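Local coordinates for gamma-glutamyltranspeptidase (Klebsiella pneumoniae subsp. pneumoniae, PDB 5HFT), which converts oxamate to oxalate in the uric acid degradation pathway and belongs to the gamma-glutamyltransferase family, at residues A[101-106]-A[248-253]; A[219-224]-A[228-233]; A[191-196]-A[206-211]. All coordinates share one frame; numbering follows the deposited sequence.

The centres of the three contacts lie 20 to 22 Å from the centre of the chain. Contacts 1 and 2 are direct neighbours, with centres about 17 Å apart, and meet where Arg228 NE of contact 2 lies 2.8 Å from Gln252 O of contact 1, a probable hydrogen bond. Helix 248-252 of contact 1 also follows helix 230-242 of contact 2 in the chain. Contact 3 stands apart, its centre about 23 Å from that of contact 2 and about 28 Å from that of contact 1, although contacts 2 and 3 use opposite ends of helix 209-221. Contacts 1 and 3 both border another protein chain; contact 2 does not.

Contact 1. Residues A[101-106]-A[248-253]; sequences AGSLAT and LGDLQA
The carboxylate of Asp250 receives the backbone N-H of Ser103, with Ser103 N 2.6 Å from Asp250 OD2. The bond is nearly straight, 174° at the hydrogen, and reaches OD2 on its syn side, 21° out of the carboxylate plane. The same oxygen lies beside the preceding residue, Gly102 CA being 3.2 Å from Asp250 OD2. Ser103 CB rests against both carboxylate oxygens, 3.4 Å from Asp250 OD1 and equally far from Asp250 OD2. The hydroxyl comes alongside, with Ser103 OG 2.9 Å from Asp250 OD2, and is hydrogen-bonded to Thr247 OG1.

Residues 102-105 form a type I beta turn in the loop that follows strand 93-97, closed by the bond from Ala105 N to Gly102 O, at 2.9 Å. Ala105 then centres an inverse gamma turn. Asp250 thus binds the N-H of the turn's second residue, whereas the closing bond uses that of the fourth.

On the opposing side, chi1 of -75° sets Asp250 CG beside its own backbone N and anti to the carbonyl carbon. OD2 also accepts Thr247 N, just before helix 248-252, an arrangement consistent with one half of a capping box. Two backbone N-H groups therefore grip this oxygen. Farther out, Leu104 packs on Pro245 and Thr247, Leu251 packs on Val127 and Met239, and Ala101 makes backbone hydrogen bonds to another protein chain.

Contact 2. Residues A[219-224]-A[228-233]; sequences ASDGLD and RGPLAE
Asp224 and Arg228 are joined twice, through their backbones and through their charged ends. The backbone bond runs from Arg228 N to Asp224 O over 3.0 Å. It is an i to i+4 link with a bent hydrogen angle of 137°, and the donor lies in the carbonyl plane.

The ionic part is a salt bridge in which Arg228 NH1 is 2.7 Å from Asp224 OD2 on its syn side. The angle at the hydrogen is 162°, and the carboxylate meets the guanidinium edge nearly in plane, the two planes differing by 29°. Asp224 OD1 is almost as near, 2.8 Å from Arg228 NH1, so one terminal nitrogen faces both oxygens. A bend at chi2 of the arginine accompanies this approach, with Arg228 CD brought to 3.2 Å from Asp224 OD2. The guanidinium has a second partner in Gln252 O, reached by NE, and Arg255 adds a long, weak ion pair to Asp224 OD2.

In a van der Waals contact, Pro230 CG comes 3.2 Å from Asp221 OD2, the side chains approaching from opposite directions.

The pairing spans the short helical link between helices 209-221 and 230-242. Helix 209-221 gives way at Gly222, with positive phi, and Gly229 is the N-cap of helix 230-242. Leu231 packs on Thr214, Met217 and Leu218 of the first helix, Leu223 and Asp224 touch helix 130-144, and Ala232 meets Leu248 of helix 248-252.

Contact 3. Residues A[191-196]-A[206-211]; sequences ETWLVA and FRQPAL
Phe206 CB points toward residues 191-196, and CG lies anti to the backbone N (chi1 178°), which places the ring against Thr192 and Trp193. Trp193 arrives less directly: its CB points away from residues 206-211, but chi1 of -53° sets CG beside the backbone N, and the benzo part of the indole turns back to the contact.

There Trp193 CE3 approaches Phe206 CZ at 4.0 Å, an apolar contact between obliquely crossing side chains. The rim of the phenyl ring also meets a backbone oxygen, Thr192 O lying 3.3 Å from Phe206 CZ near the ring plane, so that the oxygen faces ring hydrogens rather than the pi cloud. Val195 CG2 closes on another part of that edge, 4.4 Å from Phe206 CD1.

Gln208 meets the benzo ring next to Phe206, with Gln208 CD 4.0 Å from Trp193 CZ3; its extended chain crosses the indole obliquely, with ring and amide planes 69° apart. Within residues 191-196, the Thr192 methyl CG2 sits over the centre of one indole face, 3.3 Å above the plane. Phe189 adds an edge-to-face contact with Trp193.

The arrangement joins the end of helix 189-193 to the start of helix 209-221, for which Gln208 is the N-cap, through Phe206 of the short strand 205-206 that pairs antiparallel with 166-167. Since Trp193 also meets an aromatic side chain of another protein chain, this is an aromatic cluster at a subunit interface.

Contact 1. Residues A[101-106]-A[248-253]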
loop_
_atom_site.group_PDB
_atom_site.type_symbol
_atom_site.label_atom_id
_atom_site.label_comp_id
_atom_site.label_asym_id
_atom_site.label_seq_id
_atom_site.Cartn_x
_atom_site.Cartn_y
_atom_site.Cartn_z
ATOM N N ALA A 101 10.523 -7.434 -13.716
ATOM C CA ALA A 101 11.623 -8.380 -13.547
ATOM C C ALA A 101 12.908 -7.811 -14.136
ATOM O O ALA A 101 12.886 -6.988 -15.058
ATOM C CB ALA A 101 11.293 -9.723 -14.206
ATOM N N GLY A 102 14.041 -8.250 -13.595
ATOM C CA GLY A 102 15.312 -7.773 -14.095
ATOM C C GLY A 102 15.663 -8.367 -15.447
ATOM O O GLY A 102 15.197 -9.441 -15.843
ATOM N N SER A 103 16.525 -7.649 -16.165
ATOM C CA SER A 103 16.923 -8.085 -17.498
ATOM C C SER A 103 17.702 -9.398 -17.480
ATOM O O SER A 103 17.793 -10.067 -18.515
ATOM C CB SER A 103 17.729 -6.976 -18.171
ATOM O OG SER A 103 18.835 -6.609 -17.368
ATOM N N LEU A 104 18.255 -9.789 -16.330
ATOM C CA LEU A 104 18.908 -11.079 -16.161
ATOM C C LEU A 104 17.955 -12.169 -15.687
ATOM O O LEU A 104 18.390 -13.290 -15.442
ATOM C CB LEU A 104 20.040 -10.960 -15.150
ATOM C CG LEU A 104 21.476 -10.842 -15.616
ATOM C CD1 LEU A 104 21.995 -9.427 -15.478
ATOM C CD2 LEU A 104 22.327 -11.830 -14.826
ATOM N N ALA A 105 16.679 -11.861 -15.499
ATOM C CA ALA A 105 15.736 -12.832 -14.945
ATOM C C ALA A 105 15.103 -13.642 -16.076
ATOM O O ALA A 105 13.939 -13.475 -16.439
ATOM C CB ALA A 105 14.685 -12.118 -14.100
ATOM N N THR A 106 15.892 -14.548 -16.642
ATOM C CA THR A 106 15.418 -15.292 -17.802
ATOM C C THR A 106 14.932 -16.682 -17.403
ATOM O O THR A 106 15.412 -17.279 -16.437
ATOM C CB THR A 106 16.499 -15.390 -18.887
ATOM O OG1 THR A 106 17.551 -16.254 -18.445
ATOM C CG2 THR A 106 17.051 -13.997 -19.263
ATOM N N LEU A 248 21.701 -2.065 -13.864
ATOM C CA LEU A 248 21.535 -0.619 -13.874
ATOM C C LEU A 248 20.594 -0.190 -14.979
ATOM O O LEU A 248 19.811 0.751 -14.807
ATOM C CB LEU A 248 22.884 0.063 -14.055
ATOM C CG LEU A 248 22.933 1.591 -14.049
ATOM C CD1 LEU A 248 22.396 2.239 -12.743
ATOM C CD2 LEU A 248 24.367 2.016 -14.336
ATOM N N GLY A 249 20.640 -0.883 -16.119
ATOM C CA GLY A 249 19.707 -0.569 -17.186
ATOM C C GLY A 249 18.273 -0.727 -16.728
ATOM O O GLY A 249 17.418 0.117 -17.019
ATOM N N ASP A 250 18.009 -1.772 -15.935
ATOM C CA ASP A 250 16.656 -2.012 -15.460
ATOM C C ASP A 250 16.140 -0.823 -14.654
ATOM O O ASP A 250 15.010 -0.369 -14.868
ATOM C CB ASP A 250 16.628 -3.291 -14.626
ATOM C CG ASP A 250 16.710 -4.537 -15.473
ATOM O OD1 ASP A 250 16.044 -4.555 -16.528
ATOM O OD2 ASP A 250 17.402 -5.512 -15.073
ATOM N N LEU A 251 16.984 -0.270 -13.771
ATOM C CA LEU A 251 16.609 0.892 -12.958
ATOM C C LEU A 251 16.387 2.117 -13.825
ATOM O O LEU A 251 15.321 2.737 -13.782
ATOM C CB LEU A 251 17.686 1.188 -11.911
ATOM C CG LEU A 251 17.923 0.047 -10.929
ATOM C CD1 LEU A 251 19.106 0.328 -10.032
ATOM C CD2 LEU A 251 16.648 -0.177 -10.136
ATOM N N GLN A 252 17.399 2.488 -14.611
ATOM C CA GLN A 252 17.304 3.677 -15.453
ATOM C C GLN A 252 16.084 3.634 -16.377
ATOM O O GLN A 252 15.452 4.672 -16.613
ATOM C CB GLN A 252 18.592 3.824 -16.267
ATOM N N ALA A 253 15.708 2.441 -16.873
ATOM C CA ALA A 253 14.590 2.286 -17.809
ATOM C C ALA A 253 13.210 2.335 -17.155
ATOM O O ALA A 253 12.225 2.021 -17.841
ATOM C CB ALA A 253 14.706 0.973 -18.592
#

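Contact 2. Residues A[219-224]-A[228-233]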
loop_
_atom_site.group_PDB
_atom_site.type_symbol
_atom_site.label_atom_id
_atom_site.label_comp_id
_atom_site.label_asym_id
_atom_site.label_seq_id
_atom_site.Cartn_x
_atom_site.Cartn_y
_atom_site.Cartn_z
ATOM N N ALA A 219 17.741 12.999 -0.497
ATOM C CA ALA A 219 17.445 14.404 -0.221
ATOM C C ALA A 219 18.422 15.338 -0.930
ATOM O O ALA A 219 18.041 16.442 -1.336
ATOM C CB ALA A 219 17.452 14.667 1.285
ATOM N N SER A 220 19.692 14.940 -1.051
ATOM C CA SER A 220 20.673 15.802 -1.706
ATOM C C SER A 220 20.553 15.707 -3.215
ATOM O O SER A 220 20.486 16.737 -3.900
ATOM C CB SER A 220 22.099 15.418 -1.295
ATOM O OG SER A 220 22.209 15.176 0.099
ATOM N N ASP A 221 20.519 14.459 -3.733
ATOM C CA ASP A 221 20.462 14.126 -5.158
ATOM C C ASP A 221 19.069 14.177 -5.763
ATOM O O ASP A 221 18.965 14.342 -6.978
ATOM C CB ASP A 221 20.991 12.708 -5.419
ATOM C CG ASP A 221 22.491 12.581 -5.256
ATOM O OD1 ASP A 221 23.187 13.592 -5.474
ATOM O OD2 ASP A 221 22.963 11.459 -4.946
ATOM N N GLY A 222 18.011 14.004 -4.979
ATOM C CA GLY A 222 16.682 13.917 -5.562
ATOM C C GLY A 222 16.152 12.491 -5.611
ATOM O O GLY A 222 16.906 11.515 -5.715
ATOM N N LEU A 223 14.822 12.363 -5.522
ATOM C CA LEU A 223 14.213 11.039 -5.448
ATOM C C LEU A 223 14.561 10.192 -6.658
ATOM O O LEU A 223 14.722 8.974 -6.542
ATOM C CB LEU A 223 12.694 11.128 -5.302
ATOM C CG LEU A 223 12.000 11.773 -4.092
ATOM C CD1 LEU A 223 12.737 11.465 -2.779
ATOM C CD2 LEU A 223 11.771 13.278 -4.297
ATOM N N ASP A 224 14.630 10.800 -7.836
ATOM C CA ASP A 224 14.849 9.977 -9.016
ATOM C C ASP A 224 16.268 9.432 -9.095
ATOM O O ASP A 224 16.510 8.494 -9.866
ATOM C CB ASP A 224 14.469 10.745 -10.287
ATOM C CG ASP A 224 13.999 9.815 -11.391
ATOM O OD1 ASP A 224 13.116 8.970 -11.110
ATOM O OD2 ASP A 224 14.497 9.923 -12.538
ATOM N N ARG A 228 18.414 6.816 -11.488
ATOM C CA ARG A 228 19.180 7.532 -12.505
ATOM C C ARG A 228 20.281 8.426 -11.926
ATOM O O ARG A 228 20.779 9.312 -12.632
ATOM C CB ARG A 228 18.243 8.385 -13.383
ATOM C CG ARG A 228 17.425 7.553 -14.359
ATOM C CD ARG A 228 16.052 8.119 -14.701
ATOM N NE ARG A 228 15.178 7.002 -15.040
ATOM C CZ ARG A 228 14.038 6.720 -14.430
ATOM N NH1 ARG A 228 13.579 7.509 -13.472
ATOM N NH2 ARG A 228 13.350 5.656 -14.802
ATOM N N GLY A 229 20.677 8.224 -10.672
ATOM C CA GLY A 229 21.709 9.022 -10.054
ATOM C C GLY A 229 22.725 8.176 -9.307
ATOM O O GLY A 229 22.848 6.965 -9.545
ATOM N N PRO A 230 23.490 8.815 -8.399
ATOM C CA PRO A 230 24.517 8.075 -7.629
ATOM C C PRO A 230 23.984 6.871 -6.871
ATOM O O PRO A 230 24.624 5.812 -6.867
ATOM C CB PRO A 230 25.069 9.142 -6.663
ATOM C CG PRO A 230 24.845 10.445 -7.365
ATOM C CD PRO A 230 23.547 10.269 -8.150
ATOM N N LEU A 231 22.834 7.015 -6.210
ATOM C CA LEU A 231 22.251 5.900 -5.471
ATOM C C LEU A 231 21.872 4.749 -6.395
ATOM O O LEU A 231 21.913 3.585 -5.984
ATOM C CB LEU A 231 21.021 6.368 -4.677
ATOM C CG LEU A 231 20.436 5.246 -3.809
ATOM C CD1 LEU A 231 21.479 4.737 -2.835
ATOM C CD2 LEU A 231 19.158 5.660 -3.098
ATOM N N ALA A 232 21.466 5.038 -7.630
ATOM C CA ALA A 232 21.156 3.942 -8.532
ATOM C C ALA A 232 22.404 3.134 -8.841
ATOM O O ALA A 232 22.369 1.897 -8.855
ATOM C CB ALA A 232 20.548 4.487 -9.816
ATOM N N GLU A 233 23.531 3.817 -9.040
ATOM C CA GLU A 233 24.776 3.114 -9.326
ATOM C C GLU A 233 25.292 2.366 -8.100
ATOM O O GLU A 233 25.838 1.261 -8.231
ATOM C CB GLU A 233 25.804 4.084 -9.910
ATOM C CG GLU A 233 25.378 4.543 -11.325
ATOM C CD GLU A 233 26.391 5.427 -12.007
ATOM O OE1 GLU A 233 26.645 6.545 -11.501
ATOM O OE2 GLU A 233 26.903 5.016 -13.071
#

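Contact 3. Residues A[191-196]-A[206-211]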
loop_
_atom_site.group_PDB
_atom_site.type_symbol
_atom_site.label_atom_id
_atom_site.label_comp_id
_atom_site.label_asym_id
_atom_site.label_seq_id
_atom_site.Cartn_x
_atom_site.Cartn_y
_atom_site.Cartn_z
ATOM N N GLU A 191 23.179 -8.181 10.190
ATOM C CA GLU A 191 23.793 -6.880 10.450
ATOM C C GLU A 191 22.763 -5.756 10.516
ATOM O O GLU A 191 23.006 -4.723 11.160
ATOM C CB GLU A 191 24.837 -6.566 9.369
ATOM N N THR A 192 21.607 -5.940 9.889
ATOM C CA THR A 192 20.682 -4.843 9.702
ATOM C C THR A 192 19.436 -4.957 10.571
ATOM O O THR A 192 18.971 -3.942 11.100
ATOM C CB THR A 192 20.331 -4.760 8.203
ATOM O OG1 THR A 192 21.444 -4.179 7.497
ATOM C CG2 THR A 192 19.066 -3.942 7.933
ATOM N N TRP A 193 18.931 -6.173 10.799
ATOM C CA TRP A 193 17.706 -6.389 11.545
ATOM C C TRP A 193 17.877 -7.005 12.929
ATOM O O TRP A 193 16.947 -6.934 13.746
ATOM C CB TRP A 193 16.780 -7.263 10.715
ATOM C CG TRP A 193 16.585 -6.690 9.372
ATOM C CD1 TRP A 193 16.842 -7.293 8.176
ATOM C CD2 TRP A 193 16.071 -5.384 9.059
ATOM N NE1 TRP A 193 16.531 -6.448 7.139
ATOM C CE2 TRP A 193 16.049 -5.274 7.650
ATOM C CE3 TRP A 193 15.620 -4.300 9.831
ATOM C CZ2 TRP A 193 15.599 -4.127 6.997
ATOM C CZ3 TRP A 193 15.206 -3.169 9.187
ATOM C CH2 TRP A 193 15.186 -3.090 7.775
ATOM N N LEU A 194 19.029 -7.562 13.240
ATOM C CA LEU A 194 19.207 -8.250 14.503
ATOM C C LEU A 194 19.894 -7.358 15.515
ATOM O O LEU A 194 20.511 -6.344 15.181
ATOM C CB LEU A 194 20.010 -9.514 14.295
ATOM C CG LEU A 194 19.266 -10.648 13.624
ATOM C CD1 LEU A 194 20.073 -11.942 13.788
ATOM C CD2 LEU A 194 17.907 -10.788 14.224
ATOM N N VAL A 195 19.745 -7.731 16.775
ATOM C CA VAL A 195 20.438 -7.083 17.880
ATOM C C VAL A 195 21.012 -8.185 18.750
ATOM O O VAL A 195 20.264 -9.044 19.240
ATOM C CB VAL A 195 19.525 -6.166 18.706
ATOM C CG1 VAL A 195 20.225 -5.841 20.037
ATOM C CG2 VAL A 195 19.230 -4.909 17.943
ATOM N N ALA A 196 22.336 -8.182 18.908
ATOM C CA ALA A 196 23.061 -9.287 19.539
ATOM C C ALA A 196 22.680 -10.623 18.909
ATOM O O ALA A 196 22.754 -11.676 19.549
ATOM C CB ALA A 196 22.837 -9.313 21.053
ATOM N N PHE A 206 15.790 1.470 18.141
ATOM C CA PHE A 206 16.374 0.703 17.044
ATOM C C PHE A 206 16.771 1.686 15.953
ATOM O O PHE A 206 15.943 2.490 15.514
ATOM C CB PHE A 206 15.389 -0.336 16.506
ATOM C CG PHE A 206 15.905 -1.140 15.349
ATOM C CD1 PHE A 206 16.821 -2.164 15.561
ATOM C CD2 PHE A 206 15.432 -0.922 14.060
ATOM C CE1 PHE A 206 17.290 -2.927 14.510
ATOM C CE2 PHE A 206 15.891 -1.673 13.002
ATOM C CZ PHE A 206 16.836 -2.694 13.232
ATOM N N ARG A 207 18.043 1.651 15.560
ATOM C CA ARG A 207 18.618 2.565 14.583
ATOM C C ARG A 207 18.744 1.860 13.245
ATOM O O ARG A 207 18.557 0.653 13.134
ATOM C CB ARG A 207 19.990 3.096 15.044
ATOM C CG ARG A 207 19.908 4.251 16.037
ATOM C CD ARG A 207 21.209 4.533 16.748
ATOM N NE ARG A 207 21.236 5.876 17.343
ATOM C CZ ARG A 207 20.974 6.151 18.627
ATOM N NH1 ARG A 207 20.636 5.179 19.472
ATOM N NH2 ARG A 207 21.037 7.404 19.069
ATOM N N GLN A 208 18.926 2.650 12.208
ATOM C CA GLN A 208 19.199 2.135 10.869
ATOM C C GLN A 208 20.183 3.116 10.263
ATOM O O GLN A 208 19.809 3.999 9.482
ATOM C CB GLN A 208 17.932 1.984 10.020
ATOM C CG GLN A 208 17.000 0.841 10.434
ATOM C CD GLN A 208 15.743 0.743 9.555
ATOM O OE1 GLN A 208 14.614 0.771 10.044
ATOM N NE2 GLN A 208 15.950 0.610 8.250
ATOM N N PRO A 209 21.455 3.025 10.648
ATOM C CA PRO A 209 22.419 4.029 10.189
ATOM C C PRO A 209 22.642 3.955 8.699
ATOM O O PRO A 209 22.943 4.982 8.078
ATOM C CB PRO A 209 23.698 3.678 10.965
ATOM C CG PRO A 209 23.289 2.659 11.970
ATOM C CD PRO A 209 22.102 1.966 11.426
ATOM N N ALA A 210 22.499 2.765 8.115
ATOM C CA ALA A 210 22.631 2.622 6.673
ATOM C C ALA A 210 21.484 3.307 5.963
ATOM O O ALA A 210 21.708 4.156 5.099
ATOM C CB ALA A 210 22.699 1.141 6.274
ATOM N N LEU A 211 20.245 3.017 6.382
ATOM C CA LEU A 211 19.083 3.589 5.701
ATOM C C LEU A 211 19.111 5.107 5.721
ATOM O O LEU A 211 18.639 5.742 4.777
ATOM C CB LEU A 211 17.787 3.091 6.328
ATOM C CG LEU A 211 16.550 3.426 5.470
ATOM C CD1 LEU A 211 16.660 2.858 4.041
ATOM C CD2 LEU A 211 15.242 2.965 6.110
#